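Local coordinates for BF1531-like N-terminal domain-containing protein (Bacteroides fragilis, PDB 3SLR) that is of unknown function but binds magnesium through a HAD-like phosphatase domain and may act as a hydrolase on ester bonds, at residues 81-86 with 124-129; 107-112 with 156-161; 246-251 with 291-296. All blocks are in the same frame, centred on the assembly; numbering follows the deposited sequence.

Contact 1: 81-86 with 124-129; sequences IIFHST and IYYNYP
H84 and Y125 meet through a short hydrogen bond, ND1 of H84 lying 2.7 Å from OH of Y125, near the plane of the imidazole. The same phenol oxygen also pairs with OH of Y128, 2.6 Å away, and Y128 reaches back so that its hydroxyl sits beside CB of H84. R108 is the probable further partner of OH of Y128 and E62 bonds to NE2 of H84, so both ends of this chain of polar groups are held and the imidazole is fixed in rotation. Farther on, OG1 of T86 donates to the carbonyl O of P129 at 2.8 Å, tilted 20° from the carbonyl plane.

Strands 81-83 and 124-126 run parallel. N of I82 bonds to O of I124 (2.9 Å), and N of Y126 returns a weak bond to O of I82. Beyond Y126 the chains part, and a water bridges them, accepting from N of H84 and donating to O of I82 and O of Y126. A second water joins the carbonyls of H84 and N127.

In the packing, CG anti to the carbonyl carbon (chi1 -60°) turns the Y126 ring toward F83, its edge against the phenylalanine face in a T-shaped stack with centroids 5.1 Å apart. CG2 of I81 touches CE1 of Y126 at 3.5 Å, while CB of I82 rests on CD2 of Y125.

These are neighbouring strands of the five-stranded parallel sheet in the FkbH N-terminal, SGNH-hydrolase-like domain. Helix 203-217 covers the face of I81 and I124, helix 104-118 that of I82 and Y125.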
loop_
_atom_site.group_PDB
_atom_site.type_symbol
_atom_site.label_atom_id
_atom_site.label_comp_id
_atom_site.label_asym_id
_atom_site.label_seq_id
_atom_site.Cartn_x
_atom_site.Cartn_y
_atom_site.Cartn_z
ATOM N N ILE A 81 -14.256 -7.450 4.822
ATOM C CA ILE A 81 -13.361 -7.581 3.690
ATOM C C ILE A 81 -14.002 -8.529 2.689
ATOM O O ILE A 81 -14.313 -9.680 3.014
ATOM C CB ILE A 81 -11.997 -8.148 4.122
ATOM C CG1 ILE A 81 -11.366 -7.264 5.198
ATOM C CG2 ILE A 81 -11.069 -8.311 2.906
ATOM C CD1 ILE A 81 -10.166 -7.893 5.845
ATOM N N ILE A 82 -14.218 -8.035 1.478
ATOM C CA ILE A 82 -14.778 -8.855 0.402
ATOM C C ILE A 82 -13.691 -9.139 -0.624
ATOM O O ILE A 82 -13.027 -8.216 -1.115
ATOM C CB ILE A 82 -15.933 -8.128 -0.328
ATOM C CG1 ILE A 82 -16.990 -7.616 0.665
ATOM C CG2 ILE A 82 -16.543 -9.025 -1.419
ATOM C CD1 ILE A 82 -17.787 -8.703 1.356
ATOM N N PHE A 83 -13.518 -10.412 -0.959
ATOM C CA PHE A 83 -12.567 -10.803 -1.989
ATOM C C PHE A 83 -13.297 -11.507 -3.133
ATOM O O PHE A 83 -13.473 -12.727 -3.111
ATOM C CB PHE A 83 -11.501 -11.733 -1.394
ATOM C CG PHE A 83 -10.378 -12.057 -2.342
ATOM C CD1 PHE A 83 -10.218 -11.350 -3.529
ATOM C CD2 PHE A 83 -9.472 -13.066 -2.031
ATOM C CE1 PHE A 83 -9.171 -11.647 -4.397
ATOM C CE2 PHE A 83 -8.423 -13.366 -2.873
ATOM C CZ PHE A 83 -8.267 -12.658 -4.069
ATOM N N HIS A 84 -13.768 -10.717 -4.096
ATOM C CA HIS A 84 -14.246 -11.221 -5.381
ATOM C C HIS A 84 -13.043 -11.286 -6.321
ATOM O O HIS A 84 -12.422 -10.261 -6.607
ATOM C CB HIS A 84 -15.247 -10.238 -5.989
ATOM C CG HIS A 84 -16.656 -10.412 -5.514
ATOM N ND1 HIS A 84 -17.486 -9.340 -5.263
ATOM C CD2 HIS A 84 -17.401 -11.524 -5.303
ATOM C CE1 HIS A 84 -18.673 -9.782 -4.892
ATOM N NE2 HIS A 84 -18.649 -11.104 -4.915
ATOM N N SER A 85 -12.724 -12.469 -6.827
ATOM C CA SER A 85 -11.537 -12.625 -7.665
ATOM C C SER A 85 -11.831 -12.373 -9.133
ATOM O O SER A 85 -12.925 -12.667 -9.629
ATOM C CB SER A 85 -10.945 -14.028 -7.501
ATOM O OG SER A 85 -11.847 -15.006 -8.001
ATOM N N THR A 86 -10.844 -11.849 -9.844
ATOM C CA THR A 86 -10.984 -11.730 -11.292
ATOM C C THR A 86 -11.211 -13.103 -11.908
ATOM O O THR A 86 -11.995 -13.259 -12.842
ATOM C CB THR A 86 -9.736 -11.107 -11.925
ATOM O OG1 THR A 86 -9.492 -9.840 -11.315
ATOM C CG2 THR A 86 -9.922 -10.925 -13.439
ATOM N N ILE A 124 -13.857 -3.183 3.127
ATOM C CA ILE A 124 -12.629 -3.161 2.342
ATOM C C ILE A 124 -12.800 -4.150 1.187
ATOM O O ILE A 124 -13.084 -5.333 1.398
ATOM C CB ILE A 124 -11.407 -3.528 3.192
ATOM C CG1 ILE A 124 -11.246 -2.529 4.342
ATOM C CG2 ILE A 124 -10.158 -3.531 2.322
ATOM C CD1 ILE A 124 -10.234 -2.958 5.374
ATOM N N TYR A 125 -12.628 -3.656 -0.033
ATOM C CA TYR A 125 -13.009 -4.412 -1.216
ATOM C C TYR A 125 -11.827 -4.475 -2.173
ATOM O O TYR A 125 -11.339 -3.434 -2.623
ATOM C CB TYR A 125 -14.213 -3.735 -1.891
ATOM C CG TYR A 125 -14.865 -4.566 -2.986
ATOM C CD1 TYR A 125 -14.376 -4.548 -4.277
ATOM C CD2 TYR A 125 -15.978 -5.357 -2.720
ATOM C CE1 TYR A 125 -14.961 -5.310 -5.282
ATOM C CE2 TYR A 125 -16.577 -6.122 -3.715
ATOM C CZ TYR A 125 -16.058 -6.095 -4.991
ATOM O OH TYR A 125 -16.642 -6.841 -5.977
ATOM N N TYR A 126 -11.338 -5.687 -2.456
ATOM C CA TYR A 126 -10.242 -5.848 -3.418
ATOM C C TYR A 126 -10.744 -5.589 -4.828
ATOM O O TYR A 126 -11.717 -6.200 -5.249
ATOM C CB TYR A 126 -9.637 -7.262 -3.353
ATOM C CG TYR A 126 -9.068 -7.618 -1.999
ATOM C CD1 TYR A 126 -9.690 -8.558 -1.191
ATOM C CD2 TYR A 126 -7.913 -6.994 -1.518
ATOM C CE1 TYR A 126 -9.175 -8.881 0.057
ATOM C CE2 TYR A 126 -7.400 -7.311 -0.264
ATOM C CZ TYR A 126 -8.033 -8.256 0.515
ATOM O OH TYR A 126 -7.528 -8.573 1.770
ATOM N N ASN A 127 -10.097 -4.682 -5.556
ATOM C CA ASN A 127 -10.442 -4.501 -6.957
ATOM C C ASN A 127 -9.801 -5.592 -7.806
ATOM O O ASN A 127 -9.249 -6.562 -7.267
ATOM C CB ASN A 127 -10.124 -3.078 -7.468
ATOM C CG ASN A 127 -8.644 -2.743 -7.430
ATOM O OD1 ASN A 127 -7.807 -3.567 -7.022
ATOM N ND2 ASN A 127 -8.304 -1.520 -7.865
ATOM N N TYR A 128 -9.871 -5.440 -9.123
ATOM C CA TYR A 128 -9.678 -6.575 -10.034
ATOM C C TYR A 128 -8.458 -6.453 -10.954
ATOM O O TYR A 128 -8.471 -5.682 -11.914
ATOM C CB TYR A 128 -10.931 -6.746 -10.908
ATOM C CG TYR A 128 -12.214 -7.041 -10.149
ATOM C CD1 TYR A 128 -13.029 -6.013 -9.688
ATOM C CD2 TYR A 128 -12.620 -8.352 -9.925
ATOM C CE1 TYR A 128 -14.215 -6.294 -8.988
ATOM C CE2 TYR A 128 -13.797 -8.641 -9.264
ATOM C CZ TYR A 128 -14.588 -7.611 -8.793
ATOM O OH TYR A 128 -15.749 -7.921 -8.121
ATOM N N PRO A 129 -7.399 -7.237 -10.688
ATOM C CA PRO A 129 -6.300 -7.244 -11.665
ATOM C C PRO A 129 -6.781 -7.832 -12.987
ATOM O O PRO A 129 -7.534 -8.815 -13.000
ATOM C CB PRO A 129 -5.260 -8.187 -11.045
ATOM C CG PRO A 129 -5.698 -8.397 -9.604
ATOM C CD PRO A 129 -7.182 -8.169 -9.569
HETATM O O HOH W 1 -13.259 -7.995 -3.965
HETATM O O HOH W 2 -9.864 -9.339 -7.072
#

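Contact 2: 107-112 with 156-161; sequences DRLDFV and YELMNI
L109 opens the contact, reaching across to helix 156-161 with both of its methyl groups. CD1 lies 3.4 Å from CB of E157 and also touches CG of that glutamate, so the leucine meets the aliphatic base of an acidic side chain, the two crossing at about a right angle. Having CG anti to the carbonyl carbon (chi1 -70°) carries the L109 methyls to E157 and I161. Its other methyl, CD2, rests 3.6 Å from CD1 of I161 and 4.3 Å from CG of L158; one leucine therefore bears on E157, L158 and I161, which span one turn of the facing helix.

The carboxylate turns aside from L109. The E157 chain bends at its second torsion, and OE1 accepts a hydrogen bond from ND2 of N160, 3.1 Å away and one turn on. The bond is nearly straight at the hydrogen (168°); the donor stands above the carboxylate plane, while the oxygen lies close to the amide plane of N160. The polar end is thus occupied within its own helix, leaving the methylenes to the leucine.

One turn after L109, V112 points toward the other helix. CG1 packs on CD1 of I161 at 3.9 Å, and both valine methyls lie 4.1 Å from CD2 of L158. The contact between the helices is entirely apolar.

Segments 107-112 and 156-161 run nearly parallel, their axes crossing at -18° and coming within 10.6 Å, on the same side of the parallel sheet. Y125 of strand 122-126 underlies V112 and L158, while F168 of strand 168-171 touches V112 and I161.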
loop_
_atom_site.group_PDB
_atom_site.type_symbol
_atom_site.label_atom_id
_atom_site.label_comp_id
_atom_site.label_asym_id
_atom_site.label_seq_id
_atom_site.Cartn_x
_atom_site.Cartn_y
_atom_site.Cartn_z
ATOM N N ASP A 107 -23.901 -5.377 -13.147
ATOM C CA ASP A 107 -24.469 -6.256 -12.127
ATOM C C ASP A 107 -23.600 -6.322 -10.871
ATOM O O ASP A 107 -24.107 -6.297 -9.742
ATOM C CB ASP A 107 -24.683 -7.669 -12.678
ATOM C CG ASP A 107 -25.824 -7.745 -13.687
ATOM O OD1 ASP A 107 -26.619 -6.782 -13.791
ATOM O OD2 ASP A 107 -25.934 -8.785 -14.371
ATOM N N ARG A 108 -22.290 -6.429 -11.076
ATOM C CA ARG A 108 -21.349 -6.512 -9.968
ATOM C C ARG A 108 -21.388 -5.189 -9.213
ATOM O O ARG A 108 -21.436 -5.169 -7.976
ATOM C CB ARG A 108 -19.941 -6.826 -10.499
ATOM C CG ARG A 108 -18.838 -6.916 -9.437
ATOM C CD ARG A 108 -19.192 -7.871 -8.290
ATOM N NE ARG A 108 -19.658 -9.208 -8.705
ATOM C CZ ARG A 108 -18.875 -10.279 -8.864
ATOM N NH1 ARG A 108 -17.561 -10.193 -8.702
ATOM N NH2 ARG A 108 -19.405 -11.447 -9.213
ATOM N N LEU A 109 -21.420 -4.087 -9.961
ATOM C CA LEU A 109 -21.488 -2.758 -9.352
ATOM C C LEU A 109 -22.774 -2.599 -8.541
ATOM O O LEU A 109 -22.759 -2.021 -7.464
ATOM C CB LEU A 109 -21.374 -1.656 -10.407
ATOM C CG LEU A 109 -19.997 -1.498 -11.058
ATOM C CD1 LEU A 109 -20.117 -0.678 -12.318
ATOM C CD2 LEU A 109 -19.041 -0.825 -10.070
ATOM N N ASP A 110 -23.883 -3.127 -9.051
ATOM C CA ASP A 110 -25.127 -3.108 -8.292
ATOM C C ASP A 110 -24.968 -3.841 -6.958
ATOM O O ASP A 110 -25.449 -3.373 -5.919
ATOM C CB ASP A 110 -26.282 -3.719 -9.099
ATOM C CG ASP A 110 -26.802 -2.783 -10.186
ATOM O OD1 ASP A 110 -26.478 -1.576 -10.149
ATOM O OD2 ASP A 110 -27.549 -3.259 -11.074
ATOM N N PHE A 111 -24.305 -4.995 -6.978
ATOM C CA PHE A 111 -24.125 -5.737 -5.740
ATOM C C PHE A 111 -23.264 -4.938 -4.763
ATOM O O PHE A 111 -23.549 -4.881 -3.561
ATOM C CB PHE A 111 -23.485 -7.104 -5.964
ATOM C CG PHE A 111 -23.184 -7.813 -4.677
ATOM C CD1 PHE A 111 -24.211 -8.377 -3.933
ATOM C CD2 PHE A 111 -21.894 -7.865 -4.180
ATOM C CE1 PHE A 111 -23.952 -9.002 -2.721
ATOM C CE2 PHE A 111 -21.622 -8.489 -2.965
ATOM C CZ PHE A 111 -22.658 -9.061 -2.235
ATOM N N VAL A 112 -22.201 -4.327 -5.281
ATOM C CA VAL A 112 -21.336 -3.514 -4.433
ATOM C C VAL A 112 -22.109 -2.356 -3.784
ATOM O O VAL A 112 -21.969 -2.105 -2.581
ATOM C CB VAL A 112 -20.107 -3.011 -5.203
ATOM C CG1 VAL A 112 -19.291 -2.045 -4.343
ATOM C CG2 VAL A 112 -19.253 -4.192 -5.637
ATOM N N TYR A 156 -13.019 1.154 -12.936
ATOM C CA TYR A 156 -13.241 2.598 -12.961
ATOM C C TYR A 156 -14.429 2.980 -12.083
ATOM O O TYR A 156 -14.320 3.851 -11.222
ATOM C CB TYR A 156 -13.439 3.099 -14.396
ATOM C CG TYR A 156 -13.864 4.555 -14.484
ATOM C CD1 TYR A 156 -13.029 5.577 -14.043
ATOM C CD2 TYR A 156 -15.106 4.899 -15.009
ATOM C CE1 TYR A 156 -13.424 6.909 -14.117
ATOM C CE2 TYR A 156 -15.509 6.217 -15.089
ATOM C CZ TYR A 156 -14.666 7.216 -14.642
ATOM O OH TYR A 156 -15.086 8.516 -14.729
ATOM N N GLU A 157 -15.560 2.316 -12.287
ATOM C CA GLU A 157 -16.757 2.638 -11.508
ATOM C C GLU A 157 -16.613 2.291 -10.026
ATOM O O GLU A 157 -17.203 2.949 -9.178
ATOM C CB GLU A 157 -17.995 1.955 -12.100
ATOM C CG GLU A 157 -18.358 2.452 -13.496
ATOM C CD GLU A 157 -18.661 3.948 -13.554
ATOM O OE1 GLU A 157 -18.814 4.593 -12.488
ATOM O OE2 GLU A 157 -18.746 4.483 -14.679
ATOM N N LEU A 158 -15.831 1.260 -9.710
ATOM C CA LEU A 158 -15.545 0.948 -8.316
ATOM C C LEU A 158 -14.885 2.129 -7.634
ATOM O O LEU A 158 -15.162 2.424 -6.474
ATOM C CB LEU A 158 -14.636 -0.276 -8.195
ATOM C CG LEU A 158 -15.288 -1.650 -8.240
ATOM C CD1 LEU A 158 -14.189 -2.707 -8.279
ATOM C CD2 LEU A 158 -16.207 -1.843 -7.028
HETATM N N MSE A 159 -13.998 2.813 -8.345
HETATM C CA MSE A 159 -13.363 3.978 -7.737
HETATM C C MSE A 159 -14.379 5.090 -7.470
HETATM O O MSE A 159 -14.326 5.767 -6.434
HETATM C CB MSE A 159 -12.200 4.462 -8.597
HETATM C CG MSE A 159 -11.115 3.415 -8.696
HETATM SE SE MSE A 159 -9.454 4.148 -9.441
HETATM C CE MSE A 159 -8.448 2.456 -9.563
ATOM N N ASN A 160 -15.312 5.268 -8.399
ATOM C CA ASN A 160 -16.391 6.226 -8.202
ATOM C C ASN A 160 -17.282 5.844 -7.019
ATOM O O ASN A 160 -17.710 6.710 -6.259
ATOM C CB ASN A 160 -17.198 6.418 -9.488
ATOM C CG ASN A 160 -16.372 7.052 -10.600
ATOM O OD1 ASN A 160 -15.428 7.797 -10.332
ATOM N ND2 ASN A 160 -16.719 6.752 -11.853
ATOM N N ILE A 161 -17.538 4.549 -6.838
ATOM C CA ILE A 161 -18.270 4.112 -5.650
ATOM C C ILE A 161 -17.520 4.499 -4.371
ATOM O O ILE A 161 -18.129 4.979 -3.411
ATOM C CB ILE A 161 -18.573 2.600 -5.670
ATOM C CG1 ILE A 161 -19.595 2.281 -6.761
ATOM C CG2 ILE A 161 -19.107 2.127 -4.308
ATOM C CD1 ILE A 161 -19.824 0.796 -6.937
#

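Contact 3: 246-251 with 291-296; sequences IQVGHG and ERNPEM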
loop_
_atom_site.group_PDB
_atom_site.type_symbol
_atom_site.label_atom_id
_atom_site.label_comp_id
_atom_site.label_asym_id
_atom_site.label_seq_id
_atom_site.Cartn_x
_atom_site.Cartn_y
_atom_site.Cartn_z
ATOM N N ILE A 246 26.336 17.920 -7.781
ATOM C CA ILE A 246 25.504 16.806 -7.326
ATOM C C ILE A 246 24.776 16.195 -8.527
ATOM O O ILE A 246 24.472 16.886 -9.501
ATOM C CB ILE A 246 24.474 17.251 -6.273
ATOM C CG1 ILE A 246 23.628 18.401 -6.836
ATOM C CG2 ILE A 246 25.173 17.614 -4.979
ATOM C CD1 ILE A 246 22.405 18.727 -6.031
ATOM N N GLN A 247 24.483 14.902 -8.449
ATOM C CA GLN A 247 23.861 14.201 -9.570
ATOM C C GLN A 247 22.337 14.276 -9.507
ATOM O O GLN A 247 21.707 13.597 -8.699
ATOM C CB GLN A 247 24.338 12.752 -9.610
ATOM C CG GLN A 247 25.841 12.627 -9.742
ATOM C CD GLN A 247 26.386 11.382 -9.083
ATOM O OE1 GLN A 247 25.654 10.422 -8.845
ATOM N NE2 GLN A 247 27.679 11.397 -8.761
ATOM N N VAL A 248 21.760 15.116 -10.363
ATOM C CA VAL A 248 20.320 15.312 -10.422
ATOM C C VAL A 248 20.009 15.957 -11.771
ATOM O O VAL A 248 20.789 16.779 -12.260
ATOM C CB VAL A 248 19.823 16.218 -9.270
ATOM C CG1 VAL A 248 20.400 17.634 -9.413
ATOM C CG2 VAL A 248 18.304 16.234 -9.219
ATOM N N GLY A 249 18.893 15.579 -12.387
ATOM C CA GLY A 249 18.498 16.181 -13.647
ATOM C C GLY A 249 18.360 15.174 -14.770
ATOM O O GLY A 249 18.831 14.042 -14.670
ATOM N N HIS A 250 17.712 15.583 -15.854
ATOM C CA HIS A 250 17.566 14.692 -16.992
ATOM C C HIS A 250 18.875 14.587 -17.764
ATOM O O HIS A 250 19.878 15.214 -17.405
ATOM C CB HIS A 250 16.402 15.137 -17.873
ATOM C CG HIS A 250 15.101 15.209 -17.135
ATOM N ND1 HIS A 250 14.379 14.087 -16.794
ATOM C CD2 HIS A 250 14.410 16.265 -16.644
ATOM C CE1 HIS A 250 13.290 14.447 -16.140
ATOM N NE2 HIS A 250 13.285 15.763 -16.031
ATOM N N GLY A 251 18.863 13.799 -18.825
ATOM C CA GLY A 251 20.104 13.374 -19.432
ATOM C C GLY A 251 20.401 12.008 -18.851
ATOM O O GLY A 251 19.843 11.634 -17.818
ATOM N N GLU A 291 19.062 26.045 -2.887
ATOM C CA GLU A 291 19.042 27.473 -3.190
ATOM C C GLU A 291 19.600 27.825 -4.574
ATOM O O GLU A 291 19.085 28.731 -5.224
ATOM C CB GLU A 291 19.826 28.251 -2.126
ATOM C CG GLU A 291 19.326 28.053 -0.696
ATOM C CD GLU A 291 20.293 28.608 0.344
ATOM O OE1 GLU A 291 21.514 28.652 0.070
ATOM O OE2 GLU A 291 19.835 28.993 1.442
ATOM N N ARG A 292 20.640 27.115 -5.016
ATOM C CA ARG A 292 21.424 27.551 -6.190
ATOM C C ARG A 292 21.287 26.655 -7.425
ATOM O O ARG A 292 21.467 27.121 -8.551
ATOM C CB ARG A 292 22.920 27.634 -5.856
ATOM C CG ARG A 292 23.303 28.394 -4.580
ATOM C CD ARG A 292 23.487 29.896 -4.791
ATOM N NE ARG A 292 24.432 30.247 -5.859
ATOM C CZ ARG A 292 25.741 30.445 -5.697
ATOM N NH1 ARG A 292 26.309 30.309 -4.507
ATOM N NH2 ARG A 292 26.492 30.774 -6.740
ATOM N N ASN A 293 21.019 25.369 -7.216
ATOM C CA ASN A 293 20.985 24.409 -8.319
ATOM C C ASN A 293 19.586 24.281 -8.930
ATOM O O ASN A 293 18.675 23.743 -8.308
ATOM C CB ASN A 293 21.531 23.048 -7.861
ATOM C CG ASN A 293 21.780 22.082 -9.018
ATOM O OD1 ASN A 293 21.021 22.042 -9.984
ATOM N ND2 ASN A 293 22.842 21.286 -8.912
ATOM N N PRO A 294 19.426 24.753 -10.175
ATOM C CA PRO A 294 18.139 24.814 -10.880
ATOM C C PRO A 294 17.540 23.445 -11.179
ATOM O O PRO A 294 16.356 23.379 -11.485
ATOM C CB PRO A 294 18.491 25.500 -12.212
ATOM C CG PRO A 294 19.846 26.047 -12.045
ATOM C CD PRO A 294 20.537 25.225 -11.013
ATOM N N GLU A 295 18.338 22.382 -11.125
ATOM C CA GLU A 295 17.825 21.048 -11.416
ATOM C C GLU A 295 17.157 20.398 -10.218
ATOM O O GLU A 295 16.553 19.348 -10.356
ATOM C CB GLU A 295 18.913 20.112 -11.957
ATOM C CG GLU A 295 19.139 20.217 -13.458
ATOM C CD GLU A 295 17.858 20.064 -14.272
ATOM O OE1 GLU A 295 17.300 18.947 -14.331
ATOM O OE2 GLU A 295 17.403 21.071 -14.850
HETATM N N MSE A 296 17.266 21.013 -9.045
HETATM C CA MSE A 296 16.567 20.487 -7.877
HETATM C C MSE A 296 15.053 20.544 -8.095
HETATM O O MSE A 296 14.508 21.565 -8.522
HETATM C CB MSE A 296 16.947 21.274 -6.613
HETATM C CG MSE A 296 18.387 21.068 -6.157
HETATM SE SE MSE A 296 18.702 19.312 -5.376
HETATM C CE MSE A 296 17.671 19.507 -3.712
HETATM O O HOH W 3 24.178 19.349 -10.713
#
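N293 and I246 are joined through a water that donates to O of I246 at 2.8 Å and accepts from ND2 of N293 at 3.0 Å. The same amide nitrogen bonds to the backbone O of W243, so two acceptors in or near the loop hold it. Its other end closes an Asx turn: OD1 of N293 receives N of E295 at 2.9 Å, in the carbonyl plane. This turn lies within a type I beta turn from N293 to M296, which follows helix 283-292 in the part of the chain that carries a HAD-type phosphatase domain. With both amide atoms engaged, the N293 side chain is fixed in its rotation.

The I246 side chain slides past that amide in the opposite direction, its CG1 3.6 Å from ND2. A first torsion of 55° sets CG1 between the backbone N and the carbonyl carbon and aims the branch at the turn. The I246 and M296 side chains cross at about a right angle, CD1 of I246 lying 3.8 Å from SE of the selenomethionine M296. M296 also packs on F290 and Q262, and I246 on P289 and W234, so the packing reaches helix 283-292 and, through Q262, helix 255-270.

V248 comes next, with CG1 3.9 Å from CB of E295 and CG2 near the backbone O of that residue. T259 and Q262 of helix 255-270 touch this valine as well. At the outer margin the E295 chain, bent at its second torsion, passes the carbonyl of V248 and brings OE1 to 3.1 Å from CA of G249.

Contacts 1 and 2 belong to one domain and alternate along the chain: helix 104-118 leads into strand 122-126, which is followed by helix 147-164. Their centres are 11 Å apart, and they touch directly. R108 of contact 2 bridges to contact 1, its NH1 3.0 Å from OH of Y128 in a probable hydrogen bond, and CD1 of L158 packs on CE1 of Y128, so the strand ends and the helices pack directly on each other. Contact 3 stands apart, its centre 42 Å from contact 1 and 44 Å from contact 2. It alone approaches the magnesium site: the I246 side chain is about 5 Å from that of D230 and about 11 Å from a bound magnesium ion.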